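Local structure of rhusiopathiae surface protein B (Erysipelothrix rhusiopathiae, 3V10) at residues 28-33 with 117-122; 65-70 with 90-95; 165-170 with 299-304. The protein probably binds collagen as a cell-wall-anchored surface adhesin, this chain being its collagen-binding region of two immunoglobulin-like domains. One frame throughout, in Å; residues are numbered along the deposited sequence.

Contact 1: 28-33 with 117-122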
loop_
_atom_site.group_PDB
_atom_site.type_symbol
_atom_site.label_atom_id
_atom_site.label_comp_id
_atom_site.label_asym_id
_atom_site.label_seq_id
_atom_site.Cartn_x
_atom_site.Cartn_y
_atom_site.Cartn_z
ATOM N N ILE A 28 -0.178 -0.263 -7.385
ATOM C CA ILE A 28 -0.183 -0.626 -8.796
ATOM C C ILE A 28 1.266 -0.328 -9.165
ATOM O O ILE A 28 1.708 0.815 -9.080
ATOM C CB ILE A 28 -1.151 0.245 -9.625
ATOM C CG1 ILE A 28 -2.593 -0.084 -9.228
ATOM C CG2 ILE A 28 -0.962 -0.025 -11.105
ATOM C CD1 ILE A 28 -3.661 0.653 -10.009
ATOM N N GLU A 29 2.005 -1.367 -9.541
ATOM C CA GLU A 29 3.423 -1.239 -9.852
ATOM C C GLU A 29 3.795 -1.003 -11.304
ATOM O O GLU A 29 3.230 -1.604 -12.221
ATOM C CB GLU A 29 4.171 -2.483 -9.376
ATOM C CG GLU A 29 4.005 -2.807 -7.917
ATOM C CD GLU A 29 4.425 -4.227 -7.614
ATOM O OE1 GLU A 29 5.533 -4.620 -8.041
ATOM O OE2 GLU A 29 3.649 -4.950 -6.956
ATOM N N PHE A 30 4.776 -0.129 -11.492
ATOM C CA PHE A 30 5.278 0.192 -12.814
ATOM C C PHE A 30 6.769 -0.095 -12.816
ATOM O O PHE A 30 7.496 0.352 -11.931
ATOM C CB PHE A 30 5.033 1.668 -13.137
ATOM C CG PHE A 30 3.593 1.999 -13.371
ATOM C CD1 PHE A 30 3.033 1.862 -14.635
ATOM C CD2 PHE A 30 2.784 2.412 -12.319
ATOM C CE1 PHE A 30 1.687 2.132 -14.853
ATOM C CE2 PHE A 30 1.431 2.684 -12.523
ATOM C CZ PHE A 30 0.881 2.544 -13.794
ATOM N N ASN A 31 7.214 -0.875 -13.793
ATOM C CA ASN A 31 8.626 -1.200 -13.918
ATOM C C ASN A 31 9.131 -0.575 -15.208
ATOM O O ASN A 31 8.523 -0.736 -16.266
ATOM C CB ASN A 31 8.830 -2.712 -13.964
ATOM C CG ASN A 31 10.255 -3.087 -14.293
ATOM O OD1 ASN A 31 11.154 -2.957 -13.462
ATOM N ND2 ASN A 31 10.474 -3.541 -15.522
ATOM N N LEU A 32 10.248 0.135 -15.116
ATOM C CA LEU A 32 10.818 0.808 -16.272
ATOM C C LEU A 32 12.336 0.660 -16.312
ATOM O O LEU A 32 13.012 0.748 -15.287
ATOM C CB LEU A 32 10.433 2.293 -16.224
ATOM C CG LEU A 32 10.869 3.228 -17.348
ATOM C CD1 LEU A 32 10.104 2.898 -18.625
ATOM C CD2 LEU A 32 10.607 4.672 -16.926
ATOM N N ALA A 33 12.869 0.427 -17.504
ATOM C CA ALA A 33 14.302 0.286 -17.683
ATOM C C ALA A 33 14.737 1.228 -18.794
ATOM O O ALA A 33 13.991 1.459 -19.743
ATOM C CB ALA A 33 14.650 -1.156 -18.050
ATOM N N LEU A 117 8.352 1.926 -9.820
ATOM C CA LEU A 117 7.446 2.913 -9.246
ATOM C C LEU A 117 6.189 2.302 -8.647
ATOM O O LEU A 117 5.565 1.433 -9.243
ATOM C CB LEU A 117 7.057 3.925 -10.332
ATOM C CG LEU A 117 6.006 4.994 -10.028
ATOM C CD1 LEU A 117 6.522 5.970 -8.983
ATOM C CD2 LEU A 117 5.681 5.740 -11.319
ATOM N N LYS A 118 5.825 2.770 -7.457
ATOM C CA LYS A 118 4.633 2.288 -6.777
ATOM C C LYS A 118 3.585 3.385 -6.832
ATOM O O LYS A 118 3.905 4.557 -6.630
ATOM C CB LYS A 118 4.962 1.947 -5.321
ATOM C CG LYS A 118 6.083 0.932 -5.180
ATOM C CD LYS A 118 5.768 -0.323 -5.981
ATOM C CE LYS A 118 6.903 -1.330 -5.934
ATOM N NZ LYS A 118 7.076 -1.901 -4.569
ATOM N N SER A 119 2.338 3.015 -7.104
ATOM C CA SER A 119 1.275 4.009 -7.179
ATOM C C SER A 119 0.012 3.564 -6.458
ATOM O O SER A 119 -0.187 2.379 -6.194
ATOM C CB SER A 119 0.940 4.322 -8.642
ATOM O OG SER A 119 0.311 3.219 -9.270
ATOM N N VAL A 120 -0.829 4.534 -6.131
ATOM C CA VAL A 120 -2.095 4.276 -5.462
ATOM C C VAL A 120 -3.159 5.017 -6.255
ATOM O O VAL A 120 -2.874 6.049 -6.872
ATOM C CB VAL A 120 -2.072 4.800 -3.997
ATOM C CG1 VAL A 120 -1.673 6.273 -3.969
ATOM C CG2 VAL A 120 -3.431 4.616 -3.355
ATOM N N TYR A 121 -4.379 4.495 -6.279
ATOM C CA TYR A 121 -5.430 5.178 -7.017
ATOM C C TYR A 121 -6.608 5.589 -6.157
ATOM O O TYR A 121 -6.940 4.935 -5.168
ATOM C CB TYR A 121 -5.941 4.330 -8.194
ATOM C CG TYR A 121 -6.743 3.102 -7.826
ATOM C CD1 TYR A 121 -6.130 1.859 -7.694
ATOM C CD2 TYR A 121 -8.126 3.177 -7.646
ATOM C CE1 TYR A 121 -6.867 0.715 -7.400
ATOM C CE2 TYR A 121 -8.877 2.037 -7.348
ATOM C CZ TYR A 121 -8.238 0.810 -7.233
ATOM O OH TYR A 121 -8.965 -0.333 -6.991
ATOM N N ASP A 122 -7.210 6.710 -6.539
ATOM C CA ASP A 122 -8.387 7.235 -5.873
ATOM C C ASP A 122 -9.510 6.993 -6.867
ATOM O O ASP A 122 -9.281 6.989 -8.072
ATOM C CB ASP A 122 -8.258 8.739 -5.611
ATOM C CG ASP A 122 -7.212 9.067 -4.566
ATOM O OD1 ASP A 122 -7.194 8.404 -3.504
ATOM O OD2 ASP A 122 -6.414 10.001 -4.801
#
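S119 OG stands between its own backbone N and carbonyl carbon (chi1 69°), which turns the hydroxyl to I28 across the strand pair, and I28 sends CG1 beside its backbone N with CD1 running on extended to Y121. Strands 28-33 and 117-122 are antiparallel here. I28 with S119 and F30 with L117 are hydrogen-bonded pairs; E29 with K118 is the non-hydrogen-bonded pair between them. The I28 N to S119 O bond is 2.9 Å long and nearly straight. I28 O takes two donors from one residue: S119 OG at 2.8 Å, with the hydroxyl tilted from the carbonyl plane, and S119 N in a weak, bent bond. At the other pair, F30 N gives to L117 O and L117 N to F30 O. L117 O is also approached by E29 CA at 3.5 Å in a CA-H...O contact.

I28, F30, L117 and S119 share one face of the sheet. The F30 ring presents its edge to S119, CE2 lying 3.5 Å from OG, which sits in the ring plane. I28 CD1 meets Y121 CD1 at 3.6 Å, the two side chains crossing at about a right angle. L63 of strand 61-65 touches F30, S119 and Y121. On the other face E29 and K118 run side by side, CG of E29 against CD of K118 at 3.6 Å.

The lysine ammonium is held by the carbonyls of N307 and F309, and E29 OE1 is 4.7 Å from K118 NZ, so any attraction between the two charges is probably long-range. The serine hydroxyl, buried among apolar groups, spends its proton on I28 O, adding a side-chain bond to the backbone pairing of this Ig-like sheet.

Contact 2: 65-70 with 90-95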
loop_
_atom_site.group_PDB
_atom_site.type_symbol
_atom_site.label_atom_id
_atom_site.label_comp_id
_atom_site.label_asym_id
_atom_site.label_seq_id
_atom_site.Cartn_x
_atom_site.Cartn_y
_atom_site.Cartn_z
ATOM N N SER A 65 1.606 8.924 -6.853
ATOM C CA SER A 65 2.658 8.366 -6.015
ATOM C C SER A 65 2.127 8.295 -4.582
ATOM O O SER A 65 1.194 9.014 -4.228
ATOM C CB SER A 65 3.903 9.265 -6.072
ATOM O OG SER A 65 4.807 8.966 -5.022
ATOM N N LEU A 66 2.698 7.420 -3.763
ATOM C CA LEU A 66 2.270 7.307 -2.367
ATOM C C LEU A 66 2.919 8.411 -1.538
ATOM O O LEU A 66 2.521 8.668 -0.398
ATOM C CB LEU A 66 2.695 5.965 -1.769
ATOM C CG LEU A 66 1.895 4.696 -2.057
ATOM C CD1 LEU A 66 1.812 4.442 -3.556
ATOM C CD2 LEU A 66 2.580 3.528 -1.345
ATOM N N ARG A 67 3.927 9.049 -2.117
ATOM C CA ARG A 67 4.675 10.102 -1.437
ATOM C C ARG A 67 4.011 11.479 -1.487
ATOM O O ARG A 67 3.165 11.750 -2.341
ATOM C CB ARG A 67 6.080 10.207 -2.042
ATOM C CG ARG A 67 6.849 8.888 -2.149
ATOM C CD ARG A 67 7.047 8.234 -0.789
ATOM N NE ARG A 67 7.716 9.118 0.162
ATOM C CZ ARG A 67 9.017 9.390 0.150
ATOM N NH1 ARG A 67 9.807 8.846 -0.762
ATOM N NH2 ARG A 67 9.529 10.218 1.052
ATOM N N ALA A 68 4.399 12.345 -0.554
ATOM C CA ALA A 68 3.878 13.709 -0.520
ATOM C C ALA A 68 4.453 14.435 -1.734
ATOM O O ALA A 68 5.529 14.078 -2.220
ATOM C CB ALA A 68 4.321 14.411 0.758
ATOM N N MET A 69 3.749 15.455 -2.223
ATOM C CA MET A 69 4.232 16.217 -3.379
ATOM C C MET A 69 5.593 16.818 -3.022
ATOM O O MET A 69 5.790 17.311 -1.910
ATOM C CB MET A 69 3.223 17.326 -3.748
ATOM C CG MET A 69 3.621 18.236 -4.933
ATOM S SD MET A 69 2.276 19.368 -5.505
ATOM C CE MET A 69 2.390 20.703 -4.309
ATOM N N GLY A 70 6.536 16.749 -3.959
ATOM C CA GLY A 70 7.860 17.294 -3.717
ATOM C C GLY A 70 8.834 16.366 -3.005
ATOM O O GLY A 70 9.952 16.770 -2.708
ATOM N N LEU A 90 14.997 11.206 -7.941
ATOM C CA LEU A 90 13.593 11.079 -8.303
ATOM C C LEU A 90 12.758 12.006 -7.442
ATOM O O LEU A 90 12.895 12.016 -6.215
ATOM C CB LEU A 90 13.092 9.649 -8.091
ATOM C CG LEU A 90 13.388 8.594 -9.152
ATOM C CD1 LEU A 90 12.951 7.237 -8.630
ATOM C CD2 LEU A 90 12.652 8.938 -10.445
ATOM N N THR A 91 11.898 12.781 -8.085
ATOM C CA THR A 91 11.014 13.684 -7.365
ATOM C C THR A 91 9.587 13.228 -7.628
ATOM O O THR A 91 9.154 13.118 -8.776
ATOM C CB THR A 91 11.187 15.144 -7.823
ATOM O OG1 THR A 91 12.522 15.581 -7.531
ATOM C CG2 THR A 91 10.191 16.045 -7.088
ATOM N N PHE A 92 8.857 12.949 -6.554
ATOM C CA PHE A 92 7.481 12.477 -6.665
ATOM C C PHE A 92 6.522 13.654 -6.512
ATOM O O PHE A 92 6.454 14.275 -5.450
ATOM C CB PHE A 92 7.224 11.416 -5.589
ATOM C CG PHE A 92 8.179 10.256 -5.654
ATOM C CD1 PHE A 92 7.888 9.134 -6.423
ATOM C CD2 PHE A 92 9.402 10.315 -5.000
ATOM C CE1 PHE A 92 8.808 8.090 -6.539
ATOM C CE2 PHE A 92 10.324 9.278 -5.111
ATOM C CZ PHE A 92 10.026 8.163 -5.884
ATOM N N ASN A 93 5.790 13.950 -7.584
ATOM C CA ASN A 93 4.844 15.063 -7.603
ATOM C C ASN A 93 3.436 14.597 -7.978
ATOM O O ASN A 93 2.932 14.927 -9.055
ATOM C CB ASN A 93 5.320 16.122 -8.603
ATOM C CG ASN A 93 6.665 16.731 -8.220
ATOM O OD1 ASN A 93 7.522 16.957 -9.078
ATOM N ND2 ASN A 93 6.851 17.004 -6.934
ATOM N N GLY A 94 2.809 13.831 -7.088
ATOM C CA GLY A 94 1.467 13.332 -7.350
ATOM C C GLY A 94 1.450 12.315 -8.477
ATOM O O GLY A 94 2.046 11.235 -8.371
ATOM N N SER A 95 0.768 12.658 -9.565
ATOM C CA SER A 95 0.686 11.772 -10.727
ATOM C C SER A 95 1.907 11.984 -11.620
ATOM O O SER A 95 2.093 11.278 -12.610
ATOM C CB SER A 95 -0.587 12.055 -11.532
ATOM O OG SER A 95 -1.761 11.819 -10.761
HETATM O O HOH W 1 4.045 12.650 -4.766
#
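R67 CG lies over one face of the F92 ring, 4.3 Å from the ring centroid and offset toward the rim, in a CH-pi contact. A chi1 of -51° sets R67 CG beside its backbone N and over the ring; bends at chi2 and chi3 then turn the guanidinium, whose plane is 40° from that of the ring. R67 CB is 3.9 Å from F92 CB. S65 closes on the same phenylalanine: S65 OG lies 3.4 Å from F92 CD1 in an oblique approach.

Backbone bonds flank this cluster. S65 N gives a nearly straight bond of 2.8 Å to G94 O, although the donor stands above the carbonyl plane, and G70 N reaches F92 O at 2.9 Å in a more bent one. A water bridges the middle, donating to R67 O and accepting from G94 N.

In the next shell, S65 OG accepts from R67 N at 3.0 Å, an ST turn, consistent with the bend that brings R67 alongside F92. G70 and G94 both have positive phi, a conformation that favours glycine. A68 O is bonded to S71 OG, and S95 OG to L63 O.

F92 reaches inward to I97, M73 and L117, and also touches D310, as R67 does. The 65-70 loop, running from strand 61-65 to strand 71-77, thus lies against the end of strand 85-93 and its turn into strand 96-101.

Contact 3: 165-170 with 299-304; sequences IFYWKT and HYTDTS
Y167 and K169 pack against T301 on the tight, buried side of this contact. T301 CG2 meets the edge of the Y167 ring, 3.8 Å from Y167 CE2, and Y167 OH is hydrogen-bonded to S281 OG. K169 leaves its strand with CG between the backbone N and the carbonyl carbon (chi1 62°), which presses K169 CG to within 3.1 Å of T301 O. K169 N bonds to Y300 O at 2.8 Å, and W168 CA adds a CA-H...O contact of 3.2 Å to Y300 O. W168 CB packs on Y300 CB.

The I165 end is the more open side, where both partners are partly exposed. I165 CG2 sits over the centre of the Y300 ring, 4.0 Å from its centroid and only 6° off the normal, and I165 CD1 lies 3.7 Å from Y300 CZ. The imidazole of H299 covers the opposite face of that ring. A water bridges the two backbones, donating to K169 O and to H299 O.

Within the collagen-binding domain, the contact joins strand 167-173, outermost in the five-stranded sheet, to the end of helix 298-301, which leads into strand 303-306 of the other sheet. K169 NZ has a weak, long ion pair with D202 and lies 7.0 Å from D302 OD1. Segment 165-170 is thus joined to 299-304 by one direct hydrogen bond, a water bridge and largely apolar packing, with little charge pairing between them.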
loop_
_atom_site.group_PDB
_atom_site.type_symbol
_atom_site.label_atom_id
_atom_site.label_comp_id
_atom_site.label_asym_id
_atom_site.label_seq_id
_atom_site.Cartn_x
_atom_site.Cartn_y
_atom_site.Cartn_z
ATOM N N ILE A 165 -20.437 -10.805 8.632
ATOM C CA ILE A 165 -19.192 -11.472 9.015
ATOM C C ILE A 165 -18.768 -11.019 10.406
ATOM O O ILE A 165 -18.504 -9.840 10.635
ATOM C CB ILE A 165 -18.054 -11.158 8.015
ATOM C CG1 ILE A 165 -18.472 -11.588 6.607
ATOM C CG2 ILE A 165 -16.772 -11.882 8.427
ATOM C CD1 ILE A 165 -18.884 -13.045 6.508
ATOM N N PHE A 166 -18.685 -11.968 11.331
ATOM C CA PHE A 166 -18.322 -11.644 12.700
ATOM C C PHE A 166 -16.940 -11.041 12.881
ATOM O O PHE A 166 -16.770 -10.130 13.684
ATOM C CB PHE A 166 -18.446 -12.875 13.593
ATOM C CG PHE A 166 -18.206 -12.583 15.042
ATOM C CD1 PHE A 166 -16.922 -12.626 15.575
ATOM C CD2 PHE A 166 -19.265 -12.234 15.875
ATOM C CE1 PHE A 166 -16.699 -12.324 16.916
ATOM C CE2 PHE A 166 -19.053 -11.931 17.216
ATOM C CZ PHE A 166 -17.765 -11.975 17.738
ATOM N N TYR A 167 -15.952 -11.547 12.155
ATOM C CA TYR A 167 -14.598 -11.017 12.297
ATOM C C TYR A 167 -13.761 -11.098 11.038
ATOM O O TYR A 167 -13.745 -12.115 10.347
ATOM C CB TYR A 167 -13.852 -11.756 13.418
ATOM C CG TYR A 167 -12.367 -11.413 13.506
ATOM C CD1 TYR A 167 -11.953 -10.156 13.927
ATOM C CD2 TYR A 167 -11.392 -12.335 13.123
ATOM C CE1 TYR A 167 -10.599 -9.816 13.966
ATOM C CE2 TYR A 167 -10.035 -12.013 13.153
ATOM C CZ TYR A 167 -9.648 -10.743 13.578
ATOM O OH TYR A 167 -8.322 -10.390 13.612
ATOM N N TRP A 168 -13.064 -10.009 10.738
ATOM C CA TRP A 168 -12.157 -9.991 9.603
ATOM C C TRP A 168 -11.168 -8.859 9.824
ATOM O O TRP A 168 -11.454 -7.895 10.533
ATOM C CB TRP A 168 -12.910 -9.829 8.275
ATOM C CG TRP A 168 -13.320 -8.440 7.944
ATOM C CD1 TRP A 168 -12.585 -7.503 7.272
ATOM C CD2 TRP A 168 -14.573 -7.827 8.249
ATOM N NE1 TRP A 168 -13.311 -6.341 7.137
ATOM C CE2 TRP A 168 -14.534 -6.514 7.730
ATOM C CE3 TRP A 168 -15.729 -8.260 8.912
ATOM C CZ2 TRP A 168 -15.609 -5.627 7.854
ATOM C CZ3 TRP A 168 -16.803 -7.375 9.033
ATOM C CH2 TRP A 168 -16.731 -6.075 8.506
ATOM N N LYS A 169 -9.990 -9.006 9.237
ATOM C CA LYS A 169 -8.946 -8.009 9.374
ATOM C C LYS A 169 -8.522 -7.502 7.999
ATOM O O LYS A 169 -8.578 -8.231 7.014
ATOM C CB LYS A 169 -7.750 -8.627 10.097
ATOM C CG LYS A 169 -7.118 -9.773 9.350
ATOM C CD LYS A 169 -5.853 -9.319 8.668
ATOM C CE LYS A 169 -4.722 -9.169 9.667
ATOM N NZ LYS A 169 -5.053 -8.244 10.780
ATOM N N THR A 170 -8.106 -6.244 7.941
ATOM C CA THR A 170 -7.669 -5.651 6.685
ATOM C C THR A 170 -6.451 -4.783 6.940
ATOM O O THR A 170 -6.137 -4.456 8.083
ATOM C CB THR A 170 -8.768 -4.769 6.053
ATOM O OG1 THR A 170 -8.956 -3.595 6.850
ATOM C CG2 THR A 170 -10.076 -5.527 5.964
ATOM N N HIS A 299 -8.788 -16.429 5.146
ATOM C CA HIS A 299 -8.902 -15.295 4.235
ATOM C C HIS A 299 -9.515 -14.101 4.955
ATOM O O HIS A 299 -9.346 -12.957 4.532
ATOM C CB HIS A 299 -9.661 -15.660 2.935
ATOM C CG HIS A 299 -11.080 -16.099 3.130
ATOM N ND1 HIS A 299 -12.087 -15.235 3.502
ATOM C CD2 HIS A 299 -11.671 -17.303 2.936
ATOM C CE1 HIS A 299 -13.236 -15.886 3.529
ATOM N NE2 HIS A 299 -13.012 -17.143 3.189
ATOM N N TYR A 300 -10.195 -14.368 6.069
ATOM C CA TYR A 300 -10.791 -13.309 6.882
ATOM C C TYR A 300 -9.842 -12.841 7.985
ATOM O O TYR A 300 -9.736 -11.643 8.255
ATOM C CB TYR A 300 -12.065 -13.784 7.582
ATOM C CG TYR A 300 -13.275 -13.948 6.710
ATOM C CD1 TYR A 300 -13.588 -13.007 5.732
ATOM C CD2 TYR A 300 -14.148 -15.014 6.908
ATOM C CE1 TYR A 300 -14.748 -13.122 4.969
ATOM C CE2 TYR A 300 -15.312 -15.140 6.153
ATOM C CZ TYR A 300 -15.604 -14.190 5.187
ATOM O OH TYR A 300 -16.755 -14.306 4.440
ATOM N N THR A 301 -9.164 -13.790 8.626
ATOM C CA THR A 301 -8.271 -13.473 9.746
ATOM C C THR A 301 -6.837 -13.079 9.416
ATOM O O THR A 301 -6.138 -12.524 10.269
ATOM C CB THR A 301 -8.212 -14.649 10.734
ATOM O OG1 THR A 301 -7.464 -15.727 10.156
ATOM C CG2 THR A 301 -9.626 -15.140 11.047
ATOM N N ASP A 302 -6.395 -13.369 8.195
ATOM C CA ASP A 302 -5.027 -13.049 7.775
ATOM C C ASP A 302 -5.027 -12.157 6.545
ATOM O O ASP A 302 -5.909 -12.266 5.693
ATOM C CB ASP A 302 -4.246 -14.312 7.383
ATOM C CG ASP A 302 -4.216 -15.365 8.465
ATOM O OD1 ASP A 302 -4.624 -15.093 9.612
ATOM O OD2 ASP A 302 -3.765 -16.489 8.148
ATOM N N THR A 303 -4.026 -11.290 6.438
ATOM C CA THR A 303 -3.924 -10.440 5.265
ATOM C C THR A 303 -2.496 -9.927 5.110
ATOM O O THR A 303 -1.609 -10.283 5.886
ATOM C CB THR A 303 -4.921 -9.268 5.329
ATOM O OG1 THR A 303 -5.087 -8.720 4.017
ATOM C CG2 THR A 303 -4.422 -8.179 6.254
ATOM N N SER A 304 -2.264 -9.113 4.092
ATOM C CA SER A 304 -0.930 -8.591 3.873
ATOM C C SER A 304 -0.967 -7.383 2.964
ATOM O O SER A 304 -1.972 -7.113 2.303
ATOM C CB SER A 304 -0.043 -9.666 3.252
ATOM O OG SER A 304 -0.512 -10.021 1.965
HETATM O O HOH W 2 -8.821 -10.271 5.131
#

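In the fold
From the N terminus, strand 28-35 pairs with strand 112-123 in contact 1, closing a long loop within the Ig-like domain. Contact 2 closes a shorter loop wholly inside it, setting the 65-70 loop against the end of strand 85-93. The two touch: L66 CD1 packs on the backbone of S119, and L117 on F92. Contact 3 opens only after both have closed, tying segment 165-170 of the collagen-binding domain to the helix and strand near the chain's end. Its centre is about 26 Å from that of contact 1 and about 31 Å from that of contact 2. Beyond it the chain returns to the first domain, where strand 311-315 pairs with strands 71-77 and 112-123.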